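Local coordinates for protein putative primosome component (PDB 2QGZ) that probably binds ATP through a P-loop NTPase fold and probably acts as a helicase loader of the bacterial primosome, at residues I109-L114 / T184-F189; E135-I140 / S166-A171; K153-Y158 / R290-E295; L218-I223 / L249-T254. All blocks are in the same frame, centred on the assembly; numbering follows the deposited sequence.

Contact 1: residues I109-L114 / T184-F189; sequences IQLVSL and TTLLHF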
loop_
_atom_site.group_PDB
_atom_site.type_symbol
_atom_site.label_atom_id
_atom_site.label_comp_id
_atom_site.label_asym_id
_atom_site.label_seq_id
_atom_site.Cartn_x
_atom_site.Cartn_y
_atom_site.Cartn_z
ATOM N N ILE A 109 9.917 1.251 -9.054
ATOM C CA ILE A 109 9.295 1.364 -7.740
ATOM C C ILE A 109 9.560 2.716 -7.088
ATOM O O ILE A 109 10.619 2.936 -6.496
ATOM C CB ILE A 109 9.807 0.253 -6.795
ATOM C CG1 ILE A 109 9.478 -1.117 -7.381
ATOM C CG2 ILE A 109 9.182 0.394 -5.428
ATOM C CD1 ILE A 109 10.032 -2.266 -6.570
ATOM N N GLN A 110 8.591 3.618 -7.188
ATOM C CA GLN A 110 8.730 4.945 -6.603
ATOM C C GLN A 110 8.503 4.919 -5.094
ATOM O O GLN A 110 7.582 4.267 -4.602
ATOM C CB GLN A 110 7.748 5.918 -7.263
ATOM C CG GLN A 110 8.132 6.346 -8.680
ATOM C CD GLN A 110 8.185 5.183 -9.665
ATOM O OE1 GLN A 110 9.242 4.874 -10.230
ATOM N NE2 GLN A 110 7.041 4.532 -9.880
ATOM N N LEU A 111 9.359 5.626 -4.362
ATOM C CA LEU A 111 9.253 5.695 -2.912
ATOM C C LEU A 111 8.963 7.123 -2.487
ATOM O O LEU A 111 9.435 8.075 -3.107
ATOM C CB LEU A 111 10.554 5.255 -2.249
ATOM C CG LEU A 111 11.137 3.869 -2.514
ATOM C CD1 LEU A 111 12.444 3.752 -1.751
ATOM C CD2 LEU A 111 10.165 2.788 -2.076
ATOM N N VAL A 112 8.180 7.268 -1.427
ATOM C CA VAL A 112 7.836 8.571 -0.893
ATOM C C VAL A 112 7.970 8.494 0.616
ATOM O O VAL A 112 7.119 7.918 1.300
ATOM C CB VAL A 112 6.390 8.984 -1.256
ATOM C CG1 VAL A 112 6.016 10.276 -0.523
ATOM C CG2 VAL A 112 6.264 9.186 -2.767
ATOM N N SER A 113 9.064 9.057 1.123
ATOM C CA SER A 113 9.350 9.084 2.549
ATOM C C SER A 113 9.545 7.695 3.152
ATOM O O SER A 113 9.027 7.392 4.224
ATOM C CB SER A 113 8.234 9.827 3.283
ATOM O OG SER A 113 8.016 11.092 2.682
ATOM N N LEU A 114 10.303 6.861 2.449
ATOM C CA LEU A 114 10.609 5.507 2.896
ATOM C C LEU A 114 12.066 5.201 2.540
ATOM O O LEU A 114 12.554 5.601 1.480
ATOM C CB LEU A 114 9.678 4.495 2.216
ATOM C CG LEU A 114 8.201 4.459 2.647
ATOM C CD1 LEU A 114 7.404 3.558 1.718
ATOM C CD2 LEU A 114 8.089 3.962 4.079
ATOM N N THR A 184 5.055 0.944 -9.294
ATOM C CA THR A 184 4.301 0.959 -8.057
ATOM C C THR A 184 4.878 2.077 -7.220
ATOM O O THR A 184 6.057 2.402 -7.348
ATOM C CB THR A 184 4.456 -0.373 -7.269
ATOM O OG1 THR A 184 3.866 -1.452 -8.006
ATOM C CG2 THR A 184 3.768 -0.279 -5.914
ATOM N N THR A 185 4.045 2.680 -6.381
ATOM C CA THR A 185 4.511 3.731 -5.499
ATOM C C THR A 185 4.231 3.295 -4.075
ATOM O O THR A 185 3.100 2.943 -3.731
ATOM C CB THR A 185 3.800 5.069 -5.748
ATOM O OG1 THR A 185 4.155 5.562 -7.044
ATOM C CG2 THR A 185 4.217 6.097 -4.700
ATOM N N LEU A 186 5.282 3.293 -3.263
ATOM C CA LEU A 186 5.181 2.930 -1.857
ATOM C C LEU A 186 5.279 4.266 -1.136
ATOM O O LEU A 186 6.264 4.980 -1.264
ATOM C CB LEU A 186 6.345 2.021 -1.472
ATOM C CG LEU A 186 6.441 0.737 -2.300
ATOM C CD1 LEU A 186 7.833 0.137 -2.187
ATOM C CD2 LEU A 186 5.402 -0.240 -1.813
ATOM N N LEU A 187 4.252 4.599 -0.375
ATOM C CA LEU A 187 4.209 5.878 0.305
ATOM C C LEU A 187 3.948 5.774 1.803
ATOM O O LEU A 187 3.028 5.085 2.233
ATOM C CB LEU A 187 3.133 6.725 -0.376
ATOM C CG LEU A 187 2.629 8.038 0.207
ATOM C CD1 LEU A 187 2.082 8.895 -0.923
ATOM C CD2 LEU A 187 1.553 7.769 1.260
ATOM N N HIS A 188 4.766 6.453 2.600
ATOM C CA HIS A 188 4.577 6.439 4.046
ATOM C C HIS A 188 3.573 7.551 4.341
ATOM O O HIS A 188 3.943 8.723 4.406
ATOM C CB HIS A 188 5.898 6.711 4.766
ATOM C CG HIS A 188 5.820 6.527 6.250
ATOM N ND1 HIS A 188 6.044 7.553 7.142
ATOM C CD2 HIS A 188 5.529 5.434 6.997
ATOM C CE1 HIS A 188 5.894 7.099 8.376
ATOM N NE2 HIS A 188 5.582 5.817 8.314
ATOM N N PHE A 189 2.309 7.173 4.520
ATOM C CA PHE A 189 1.237 8.137 4.754
ATOM C C PHE A 189 1.482 9.237 5.792
ATOM O O PHE A 189 1.351 10.423 5.480
ATOM C CB PHE A 189 -0.078 7.423 5.092
ATOM C CG PHE A 189 -1.269 8.327 5.023
ATOM C CD1 PHE A 189 -1.698 8.834 3.799
ATOM C CD2 PHE A 189 -1.924 8.734 6.184
ATOM C CE1 PHE A 189 -2.755 9.737 3.733
ATOM C CE2 PHE A 189 -2.987 9.638 6.129
ATOM C CZ PHE A 189 -3.400 10.140 4.904
#
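At one margin of the parallel beta-sheet, the outermost strand 109-112 lies against strand 184-188, where Ile109 and Leu111 meet Leu186 on one face and Val112 meets Leu187 on the other. The strand axes run 4.6 Å apart at 17°, both N to C in the same sense. Four backbone hydrogen bonds alternate along the pair: Thr184 O accepts from Gln110 N, Gln110 O from Leu186 N, Leu186 O from Val112 N, and Val112 O from His188 N. The last is 3.1 Å long between His188 N and Val112 O and nearly straight, 175° at the hydrogen. Leu186 CD1 fills the groove between two neighbours, 3.5 Å from Ile109 CG2 and also 3.5 Å from Leu111 CD2; the Leu111 side chain runs alongside it, that of Ile109 crosses at a slant. With CG beside its own backbone N (chi1 -72°), Leu114 folds back from the loop after the strand and sets CD1 3.7 Å from Leu186 CB, while CD2 comes 3.6 Å from His188 CB. On the reverse face Val112 and Leu187 lie side by side, CB to CB 4.1 Å. Ser113 O sits 3.2 Å from His188 CB. The imidazole bonds residues outside the pair: ND1 to Ser191 OG in the helix that follows, and NE2 weakly to Asp222 OD1. Helix 165-179 covers the Ile109 face through His174. Such a parallel strand pair, with a helix packed over it, belongs to the three-layered alpha/beta core of P-loop NTPases.

Contact 2: residues E135-I140 / S166-A171; sequences EAFSAI and SYLLAA. With PO4 (phosphate ion), chain B.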
loop_
_atom_site.group_PDB
_atom_site.type_symbol
_atom_site.label_atom_id
_atom_site.label_comp_id
_atom_site.label_asym_id
_atom_site.label_seq_id
_atom_site.Cartn_x
_atom_site.Cartn_y
_atom_site.Cartn_z
ATOM N N GLU A 135 -1.941 -17.080 4.006
ATOM C CA GLU A 135 -3.087 -16.444 3.369
ATOM C C GLU A 135 -2.697 -15.141 2.669
ATOM O O GLU A 135 -2.993 -14.961 1.490
ATOM C CB GLU A 135 -4.184 -16.172 4.410
ATOM C CG GLU A 135 -4.952 -17.409 4.854
ATOM C CD GLU A 135 -5.907 -17.137 6.022
ATOM O OE1 GLU A 135 -5.431 -16.960 7.169
ATOM O OE2 GLU A 135 -7.138 -17.096 5.794
ATOM N N ALA A 136 -2.024 -14.245 3.387
ATOM C CA ALA A 136 -1.604 -12.971 2.812
ATOM C C ALA A 136 -0.651 -13.165 1.628
ATOM O O ALA A 136 -0.788 -12.505 0.604
ATOM C CB ALA A 136 -0.948 -12.093 3.880
ATOM N N PHE A 137 0.302 -14.078 1.766
ATOM C CA PHE A 137 1.266 -14.344 0.699
ATOM C C PHE A 137 0.519 -14.901 -0.515
ATOM O O PHE A 137 0.793 -14.553 -1.659
ATOM C CB PHE A 137 2.299 -15.349 1.186
ATOM C CG PHE A 137 3.471 -15.501 0.275
ATOM C CD1 PHE A 137 4.417 -14.488 0.166
ATOM C CD2 PHE A 137 3.652 -16.674 -0.451
ATOM C CE1 PHE A 137 5.525 -14.640 -0.647
ATOM C CE2 PHE A 137 4.766 -16.834 -1.273
ATOM C CZ PHE A 137 5.703 -15.819 -1.370
ATOM N N SER A 138 -0.440 -15.767 -0.242
ATOM C CA SER A 138 -1.256 -16.373 -1.278
ATOM C C SER A 138 -1.984 -15.274 -2.077
ATOM O O SER A 138 -2.018 -15.309 -3.311
ATOM C CB SER A 138 -2.258 -17.334 -0.618
ATOM O OG SER A 138 -3.194 -17.849 -1.543
ATOM N N ALA A 139 -2.553 -14.295 -1.374
ATOM C CA ALA A 139 -3.267 -13.204 -2.041
ATOM C C ALA A 139 -2.337 -12.284 -2.844
ATOM O O ALA A 139 -2.716 -11.772 -3.894
ATOM C CB ALA A 139 -4.038 -12.386 -1.019
ATOM N N ILE A 140 -1.130 -12.059 -2.341
ATOM C CA ILE A 140 -0.175 -11.221 -3.043
ATOM C C ILE A 140 0.242 -11.894 -4.366
ATOM O O ILE A 140 0.450 -11.220 -5.370
ATOM C CB ILE A 140 1.063 -10.935 -2.137
ATOM C CG1 ILE A 140 1.007 -9.495 -1.652
ATOM C CG2 ILE A 140 2.367 -11.187 -2.863
ATOM C CD1 ILE A 140 -0.081 -9.245 -0.637
ATOM N N SER A 166 4.696 -3.942 5.573
ATOM C CA SER A 166 5.121 -3.112 4.452
ATOM C C SER A 166 6.108 -3.855 3.543
ATOM O O SER A 166 6.120 -3.655 2.325
ATOM C CB SER A 166 5.742 -1.799 4.964
ATOM O OG SER A 166 6.890 -2.034 5.777
ATOM N N TYR A 167 6.930 -4.715 4.129
ATOM C CA TYR A 167 7.904 -5.492 3.360
ATOM C C TYR A 167 7.212 -6.433 2.376
ATOM O O TYR A 167 7.603 -6.525 1.207
ATOM C CB TYR A 167 8.795 -6.298 4.309
ATOM C CG TYR A 167 9.991 -5.530 4.832
ATOM C CD1 TYR A 167 9.911 -4.165 5.099
ATOM C CD2 TYR A 167 11.196 -6.174 5.087
ATOM C CE1 TYR A 167 11.001 -3.462 5.606
ATOM C CE2 TYR A 167 12.293 -5.482 5.599
ATOM C CZ TYR A 167 12.188 -4.127 5.855
ATOM O OH TYR A 167 13.273 -3.443 6.367
ATOM N N LEU A 168 6.186 -7.125 2.866
ATOM C CA LEU A 168 5.398 -8.059 2.063
ATOM C C LEU A 168 4.858 -7.340 0.813
ATOM O O LEU A 168 4.953 -7.845 -0.304
ATOM C CB LEU A 168 4.229 -8.585 2.899
ATOM C CG LEU A 168 3.456 -9.852 2.526
ATOM C CD1 LEU A 168 2.005 -9.643 2.915
ATOM C CD2 LEU A 168 3.547 -10.162 1.046
ATOM N N LEU A 169 4.279 -6.163 1.022
ATOM C CA LEU A 169 3.727 -5.362 -0.064
ATOM C C LEU A 169 4.839 -4.845 -0.975
ATOM O O LEU A 169 4.658 -4.734 -2.188
ATOM C CB LEU A 169 2.908 -4.205 0.518
ATOM C CG LEU A 169 1.380 -4.358 0.545
ATOM C CD1 LEU A 169 0.983 -5.798 0.811
ATOM C CD2 LEU A 169 0.791 -3.416 1.591
ATOM N N ALA A 170 5.994 -4.538 -0.396
ATOM C CA ALA A 170 7.122 -4.078 -1.196
ATOM C C ALA A 170 7.606 -5.234 -2.082
ATOM O O ALA A 170 8.043 -5.022 -3.227
ATOM C CB ALA A 170 8.241 -3.603 -0.303
ATOM N N ALA A 171 7.532 -6.456 -1.560
ATOM C CA ALA A 171 7.958 -7.615 -2.336
ATOM C C ALA A 171 7.010 -7.810 -3.516
ATOM O O ALA A 171 7.418 -8.254 -4.598
ATOM C CB ALA A 171 7.969 -8.859 -1.466
HETATM P P PO4 B . 5.385 -2.980 9.111
HETATM O O1 PO4 B . 4.395 -2.194 8.317
HETATM O O2 PO4 B . 5.787 -2.193 10.319
HETATM O O3 PO4 B . 4.762 -4.280 9.555
HETATM O O4 PO4 B . 6.572 -3.263 8.268
#
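Leu168 carries the contact between helices 131-146 and 165-179, reaching from its own helix toward Ala136, Phe137 and Ile140. Its CB points at the opposite helix, and CG stands anti to the backbone N (chi1 -162°), which carries both methyl groups into the gap between the helices. There CD1 meets Ala136 CB at 4.0 Å, CD2 lies 3.8 Å from Ile140 CG1, and both methyls also come near Ile140 CD1. Leu168 CD2 is also 4.5 Å from Phe137 CD1, a looser contact. Ile140 also sends CD1 to Leu169 CD1, 3.9 Å away, their side chains crossing at about a right angle. The contact is thus wholly apolar, without a hydrogen bond between the helices, whose local axes are 10.6 Å apart and inclined at 25°. Leu155 and Leu157 of strand 154-158 lie against this leucine and isoleucine cluster, seating both helices on the sheet.

At the N-terminal end of the second segment, Ser166 faces a phosphate ion, probably taken from the crystallisation liquor. Ser166 OG bonds phosphate O4 at 2.8 Å, and Ser166 N bonds phosphate O1 at 3.3 Å; Lys165 N and Gly162 N add further backbone amides, and Tyr118 OH is a second partner of the serine hydroxyl. This cradle of amides at the start of a helix matches a P-loop (Walker A) motif, consistent with the nucleotide-binding site of an IstB-like ATPase.

Contact 3: residues K153-Y158 / R290-E295; sequences KGLYLY and REFHLE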
loop_
_atom_site.group_PDB
_atom_site.type_symbol
_atom_site.label_atom_id
_atom_site.label_comp_id
_atom_site.label_asym_id
_atom_site.label_seq_id
_atom_site.Cartn_x
_atom_site.Cartn_y
_atom_site.Cartn_z
ATOM N N LYS A 153 -8.961 -5.924 -6.590
ATOM C CA LYS A 153 -8.852 -5.194 -5.333
ATOM C C LYS A 153 -7.491 -5.351 -4.674
ATOM O O LYS A 153 -6.834 -6.374 -4.825
ATOM C CB LYS A 153 -9.933 -5.668 -4.363
ATOM C CG LYS A 153 -11.355 -5.473 -4.858
ATOM C CD LYS A 153 -11.618 -4.024 -5.261
ATOM C CE LYS A 153 -13.113 -3.762 -5.406
ATOM N NZ LYS A 153 -13.790 -4.848 -6.168
ATOM N N GLY A 154 -7.080 -4.333 -3.929
ATOM C CA GLY A 154 -5.805 -4.395 -3.248
ATOM C C GLY A 154 -5.984 -5.054 -1.900
ATOM O O GLY A 154 -7.009 -5.675 -1.634
ATOM N N LEU A 155 -4.988 -4.917 -1.042
ATOM C CA LEU A 155 -5.054 -5.498 0.288
ATOM C C LEU A 155 -4.870 -4.458 1.385
ATOM O O LEU A 155 -4.139 -3.485 1.221
ATOM C CB LEU A 155 -3.984 -6.581 0.456
ATOM C CG LEU A 155 -4.240 -7.988 -0.088
ATOM C CD1 LEU A 155 -4.316 -7.979 -1.608
ATOM C CD2 LEU A 155 -3.105 -8.893 0.365
ATOM N N TYR A 156 -5.562 -4.667 2.496
ATOM C CA TYR A 156 -5.446 -3.811 3.666
ATOM C C TYR A 156 -4.811 -4.752 4.699
ATOM O O TYR A 156 -5.483 -5.629 5.253
ATOM C CB TYR A 156 -6.830 -3.329 4.122
ATOM C CG TYR A 156 -6.834 -2.471 5.385
ATOM C CD1 TYR A 156 -6.819 -3.056 6.652
ATOM C CD2 TYR A 156 -6.874 -1.074 5.306
ATOM C CE1 TYR A 156 -6.851 -2.281 7.805
ATOM C CE2 TYR A 156 -6.902 -0.288 6.452
ATOM C CZ TYR A 156 -6.893 -0.900 7.700
ATOM O OH TYR A 156 -6.938 -0.135 8.847
ATOM N N LEU A 157 -3.503 -4.597 4.907
ATOM C CA LEU A 157 -2.754 -5.432 5.844
ATOM C C LEU A 157 -2.572 -4.750 7.177
ATOM O O LEU A 157 -1.946 -3.694 7.261
ATOM C CB LEU A 157 -1.352 -5.752 5.307
ATOM C CG LEU A 157 -1.178 -6.813 4.233
ATOM C CD1 LEU A 157 0.296 -6.943 3.885
ATOM C CD2 LEU A 157 -1.716 -8.128 4.744
ATOM N N TYR A 158 -3.079 -5.357 8.233
ATOM C CA TYR A 158 -2.900 -4.742 9.528
ATOM C C TYR A 158 -2.371 -5.743 10.551
ATOM O O TYR A 158 -2.593 -6.949 10.433
ATOM C CB TYR A 158 -4.219 -4.117 9.987
ATOM C CG TYR A 158 -5.197 -5.089 10.592
ATOM C CD1 TYR A 158 -5.207 -5.322 11.968
ATOM C CD2 TYR A 158 -6.118 -5.768 9.799
ATOM C CE1 TYR A 158 -6.111 -6.208 12.542
ATOM C CE2 TYR A 158 -7.026 -6.656 10.360
ATOM C CZ TYR A 158 -7.014 -6.871 11.736
ATOM O OH TYR A 158 -7.890 -7.763 12.309
ATOM N N ARG A 290 -9.245 -5.555 0.601
ATOM C CA ARG A 290 -9.757 -6.597 1.482
ATOM C C ARG A 290 -8.866 -6.654 2.717
ATOM O O ARG A 290 -7.645 -6.617 2.610
ATOM C CB ARG A 290 -9.770 -7.940 0.750
ATOM C CG ARG A 290 -10.817 -8.017 -0.369
ATOM C CD ARG A 290 -12.241 -8.108 0.215
ATOM N NE ARG A 290 -13.300 -7.848 -0.766
ATOM C CZ ARG A 290 -13.607 -6.641 -1.245
ATOM N NH1 ARG A 290 -12.939 -5.567 -0.839
ATOM N NH2 ARG A 290 -14.591 -6.505 -2.127
ATOM N N GLU A 291 -9.484 -6.737 3.886
ATOM C CA GLU A 291 -8.766 -6.762 5.161
ATOM C C GLU A 291 -8.072 -8.092 5.438
ATOM O O GLU A 291 -8.668 -9.146 5.261
ATOM C CB GLU A 291 -9.754 -6.466 6.283
ATOM C CG GLU A 291 -9.163 -5.958 7.577
ATOM C CD GLU A 291 -10.227 -5.798 8.664
ATOM O OE1 GLU A 291 -9.974 -5.066 9.646
ATOM O OE2 GLU A 291 -11.314 -6.411 8.539
ATOM N N PHE A 292 -6.812 -8.035 5.866
ATOM C CA PHE A 292 -6.032 -9.238 6.192
ATOM C C PHE A 292 -5.261 -8.992 7.480
ATOM O O PHE A 292 -4.517 -8.018 7.582
ATOM C CB PHE A 292 -5.006 -9.575 5.098
ATOM C CG PHE A 292 -5.555 -10.375 3.948
ATOM C CD1 PHE A 292 -6.399 -9.793 3.007
ATOM C CD2 PHE A 292 -5.202 -11.706 3.789
ATOM C CE1 PHE A 292 -6.884 -10.533 1.922
ATOM C CE2 PHE A 292 -5.679 -12.452 2.713
ATOM C CZ PHE A 292 -6.522 -11.865 1.777
ATOM N N HIS A 293 -5.444 -9.860 8.468
ATOM C CA HIS A 293 -4.715 -9.716 9.720
ATOM C C HIS A 293 -3.417 -10.500 9.569
ATOM O O HIS A 293 -3.429 -11.697 9.254
ATOM C CB HIS A 293 -5.516 -10.272 10.902
ATOM C CG HIS A 293 -4.927 -9.934 12.239
ATOM N ND1 HIS A 293 -5.357 -10.512 13.413
ATOM C CD2 HIS A 293 -3.949 -9.062 12.586
ATOM C CE1 HIS A 293 -4.669 -10.014 14.427
ATOM N NE2 HIS A 293 -3.808 -9.131 13.951
ATOM N N LEU A 294 -2.299 -9.818 9.778
ATOM C CA LEU A 294 -0.993 -10.441 9.655
ATOM C C LEU A 294 -0.341 -10.598 11.026
ATOM O O LEU A 294 -0.346 -9.675 11.838
ATOM C CB LEU A 294 -0.101 -9.586 8.755
ATOM C CG LEU A 294 1.155 -10.270 8.221
ATOM C CD1 LEU A 294 0.738 -11.295 7.178
ATOM C CD2 LEU A 294 2.096 -9.240 7.595
ATOM N N GLU A 295 0.218 -11.769 11.288
ATOM C CA GLU A 295 0.886 -12.012 12.561
ATOM C C GLU A 295 2.275 -12.599 12.351
ATOM O O GLU A 295 2.551 -13.241 11.332
ATOM C CB GLU A 295 0.052 -12.956 13.434
ATOM C CG GLU A 295 -1.397 -12.512 13.571
ATOM C CD GLU A 295 -2.160 -13.282 14.632
ATOM O OE1 GLU A 295 -2.014 -12.956 15.835
ATOM O OE2 GLU A 295 -2.901 -14.220 14.261
#
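Strands 154-158 and 289-293 run parallel, their local axes 4.7 Å apart and turned by 33°, and five backbone hydrogen bonds join them from Arg290 N to Gly154 O through to Leu294 N on Tyr158 O. The last, Leu294 N to Tyr158 O, is 3.0 Å and almost straight. On the face bearing Tyr156 and Tyr158, the Tyr158 ring is the centrepiece. Its CG is flanked by both the backbone N and C (chi1 81°), which brings the ring over the neighbouring strand. His293 lies over one face of it with planes only 2° apart, but the rings are slid so far that they hardly overlap, their centroids 4.6 Å apart; Tyr158 CE1 comes 3.6 Å from His293 CD2. Glu291, extended beyond CG, crosses obliquely near the same ring, its OE1 3.4 Å from Tyr158 CE2, while that oxygen is held by Phe259 N. Tyr156 runs alongside Glu291, CD1 3.8 Å from Glu291 CG, and its hydroxyl bonds Tyr257 O. On the other face Phe292 packs CB against Leu157 CD2 at 3.6 Å, and Leu155 CD2 lies over one face of its ring, toward the rim. Beyond them come Ala139 and Ile140 of helix 131-146. Leu294 touches Ile163 and Lys165 of the probable Walker A loop. Strand 289-293 is the outermost strand on this side of the P-loop NTPase sheet.

Contact 4: residues L218-I223 / L249-T254; sequences LILDDI and LPTFFT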
loop_
_atom_site.group_PDB
_atom_site.type_symbol
_atom_site.label_atom_id
_atom_site.label_comp_id
_atom_site.label_asym_id
_atom_site.label_seq_id
_atom_site.Cartn_x
_atom_site.Cartn_y
_atom_site.Cartn_z
ATOM N N LEU A 218 -0.763 1.684 -6.012
ATOM C CA LEU A 218 -0.360 2.561 -4.926
ATOM C C LEU A 218 -0.446 1.854 -3.575
ATOM O O LEU A 218 -1.455 1.198 -3.265
ATOM C CB LEU A 218 -1.257 3.803 -4.922
ATOM C CG LEU A 218 -1.017 4.801 -3.791
ATOM C CD1 LEU A 218 0.379 5.417 -3.921
ATOM C CD2 LEU A 218 -2.084 5.885 -3.844
ATOM N N ILE A 219 0.613 1.987 -2.782
ATOM C CA ILE A 219 0.669 1.381 -1.463
ATOM C C ILE A 219 0.708 2.515 -0.439
ATOM O O ILE A 219 1.643 3.315 -0.440
ATOM C CB ILE A 219 1.964 0.547 -1.266
ATOM C CG1 ILE A 219 2.145 -0.476 -2.398
ATOM C CG2 ILE A 219 1.951 -0.104 0.116
ATOM C CD1 ILE A 219 1.078 -1.527 -2.481
ATOM N N LEU A 220 -0.295 2.589 0.429
ATOM C CA LEU A 220 -0.327 3.625 1.462
ATOM C C LEU A 220 0.103 2.993 2.798
ATOM O O LEU A 220 -0.720 2.427 3.520
ATOM C CB LEU A 220 -1.742 4.214 1.574
ATOM C CG LEU A 220 -2.266 4.843 0.281
ATOM C CD1 LEU A 220 -3.700 5.264 0.459
ATOM C CD2 LEU A 220 -1.419 6.043 -0.099
ATOM N N ASP A 221 1.395 3.086 3.109
ATOM C CA ASP A 221 1.952 2.510 4.331
ATOM C C ASP A 221 1.478 3.174 5.624
ATOM O O ASP A 221 1.410 4.392 5.736
ATOM C CB ASP A 221 3.479 2.512 4.268
ATOM C CG ASP A 221 4.116 1.953 5.526
ATOM O OD1 ASP A 221 3.777 0.817 5.927
ATOM O OD2 ASP A 221 4.970 2.650 6.114
ATOM N N ASP A 222 1.183 2.316 6.594
ATOM C CA ASP A 222 0.653 2.648 7.910
ATOM C C ASP A 222 -0.237 3.877 7.979
ATOM O O ASP A 222 0.105 4.914 8.549
ATOM C CB ASP A 222 1.754 2.697 8.991
ATOM C CG ASP A 222 2.586 3.950 8.937
ATOM O OD1 ASP A 222 3.190 4.299 9.979
ATOM O OD2 ASP A 222 2.649 4.576 7.857
ATOM N N ILE A 223 -1.404 3.726 7.373
ATOM C CA ILE A 223 -2.404 4.764 7.376
ATOM C C ILE A 223 -2.837 4.802 8.845
ATOM O O ILE A 223 -2.640 3.832 9.582
ATOM C CB ILE A 223 -3.576 4.368 6.459
ATOM C CG1 ILE A 223 -4.560 5.526 6.336
ATOM C CG2 ILE A 223 -4.231 3.098 6.978
ATOM C CD1 ILE A 223 -5.668 5.263 5.345
ATOM N N LEU A 249 -8.069 1.843 -10.027
ATOM C CA LEU A 249 -6.642 1.660 -9.822
ATOM C C LEU A 249 -6.423 0.963 -8.462
ATOM O O LEU A 249 -6.822 1.475 -7.412
ATOM C CB LEU A 249 -5.931 3.018 -9.879
ATOM C CG LEU A 249 -5.997 3.797 -11.209
ATOM C CD1 LEU A 249 -5.382 5.173 -11.036
ATOM C CD2 LEU A 249 -5.256 3.044 -12.303
ATOM N N PRO A 250 -5.795 -0.228 -8.475
ATOM C CA PRO A 250 -5.504 -1.035 -7.283
ATOM C C PRO A 250 -4.810 -0.212 -6.203
ATOM O O PRO A 250 -3.802 0.445 -6.463
ATOM C CB PRO A 250 -4.597 -2.136 -7.823
ATOM C CG PRO A 250 -5.014 -2.253 -9.267
ATOM C CD PRO A 250 -5.160 -0.816 -9.669
ATOM N N THR A 251 -5.335 -0.271 -4.986
ATOM C CA THR A 251 -4.782 0.496 -3.883
ATOM C C THR A 251 -4.627 -0.391 -2.662
ATOM O O THR A 251 -5.562 -1.089 -2.271
ATOM C CB THR A 251 -5.716 1.664 -3.565
ATOM O OG1 THR A 251 -5.978 2.384 -4.779
ATOM C CG2 THR A 251 -5.099 2.595 -2.531
ATOM N N PHE A 252 -3.436 -0.381 -2.073
ATOM C CA PHE A 252 -3.166 -1.195 -0.893
ATOM C C PHE A 252 -2.920 -0.303 0.321
ATOM O O PHE A 252 -2.707 0.894 0.179
ATOM C CB PHE A 252 -1.932 -2.071 -1.121
ATOM C CG PHE A 252 -2.074 -3.050 -2.252
ATOM C CD1 PHE A 252 -2.208 -2.607 -3.565
ATOM C CD2 PHE A 252 -2.061 -4.422 -2.004
ATOM C CE1 PHE A 252 -2.328 -3.521 -4.620
ATOM C CE2 PHE A 252 -2.181 -5.343 -3.049
ATOM C CZ PHE A 252 -2.314 -4.894 -4.359
ATOM N N PHE A 253 -2.956 -0.891 1.513
ATOM C CA PHE A 253 -2.717 -0.154 2.749
ATOM C C PHE A 253 -2.093 -1.083 3.782
ATOM O O PHE A 253 -2.188 -2.300 3.669
ATOM C CB PHE A 253 -4.023 0.358 3.380
ATOM C CG PHE A 253 -4.957 1.050 2.433
ATOM C CD1 PHE A 253 -5.760 0.315 1.563
ATOM C CD2 PHE A 253 -5.076 2.444 2.452
ATOM C CE1 PHE A 253 -6.681 0.956 0.723
ATOM C CE2 PHE A 253 -5.994 3.103 1.614
ATOM C CZ PHE A 253 -6.800 2.354 0.748
ATOM N N THR A 254 -1.456 -0.500 4.788
ATOM C CA THR A 254 -0.911 -1.267 5.906
ATOM C C THR A 254 -1.340 -0.424 7.107
ATOM O O THR A 254 -1.458 0.801 7.006
ATOM C CB THR A 254 0.628 -1.364 5.913
ATOM O OG1 THR A 254 1.179 -0.064 6.089
ATOM C CG2 THR A 254 1.150 -1.965 4.617
#
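Pro250 opens the pairing, its O receiving a long, weak hydrogen bond from Leu218 N. Thr251 turns its hydroxyl back to Leu249 O, with Arg244 as a further partner, and leans CG2 toward Leu220 CD1, 4.2 Å away. Phe252 follows: its N bonds Leu218 O, its O accepts from Leu220 N, and Ile219 CD1 presses on its CB at 3.3 Å. The ring brings an edge to Leu218 O and meets Phe143 edge-to-face. These are central parallel strands of the P-loop NTPase sheet, and strand 217-221, with the consecutive acids Asp221 and Asp222, is consistent with a Walker B motif. Phe253 points to the opposite face, where Leu220 CD1 lies 3.4 Å from its CE2 and Ile223 CD1 4.1 Å from its CD2. Thr254 ends the segment. Placed between the backbone N and the carbonyl carbon (chi1 64°), its OG1 donates to Asp221 OD1 at 2.7 Å, approaching from above the carboxylate plane. Its backbone N bonds Leu220 O, and Thr254 O accepts Ile223 N at 2.9 Å. Asp221 also touches Ser166, beside the bound phosphate.

From the N terminus, strand 109-112 pairs with strand 184-188, closing contact 1 over a long loop that holds helix 131-146, strand 154-158 and helix 165-179; contact 2, joining the two helices, lies within it. Strand 154-158 pairs with the C-terminal strand in contact 3, whose loop crosses those of contacts 1 and 2 and encloses contact 4. Contact 4 comes after contact 1 in series, yet strands 184-188 and 217-221 are neighbours, as are 251-255 and 154-158. The sheet therefore runs from contact 1 through contact 4 to contact 3, and contact 2 packs its helices against one face, with Leu169 touching both Leu157 and Thr254.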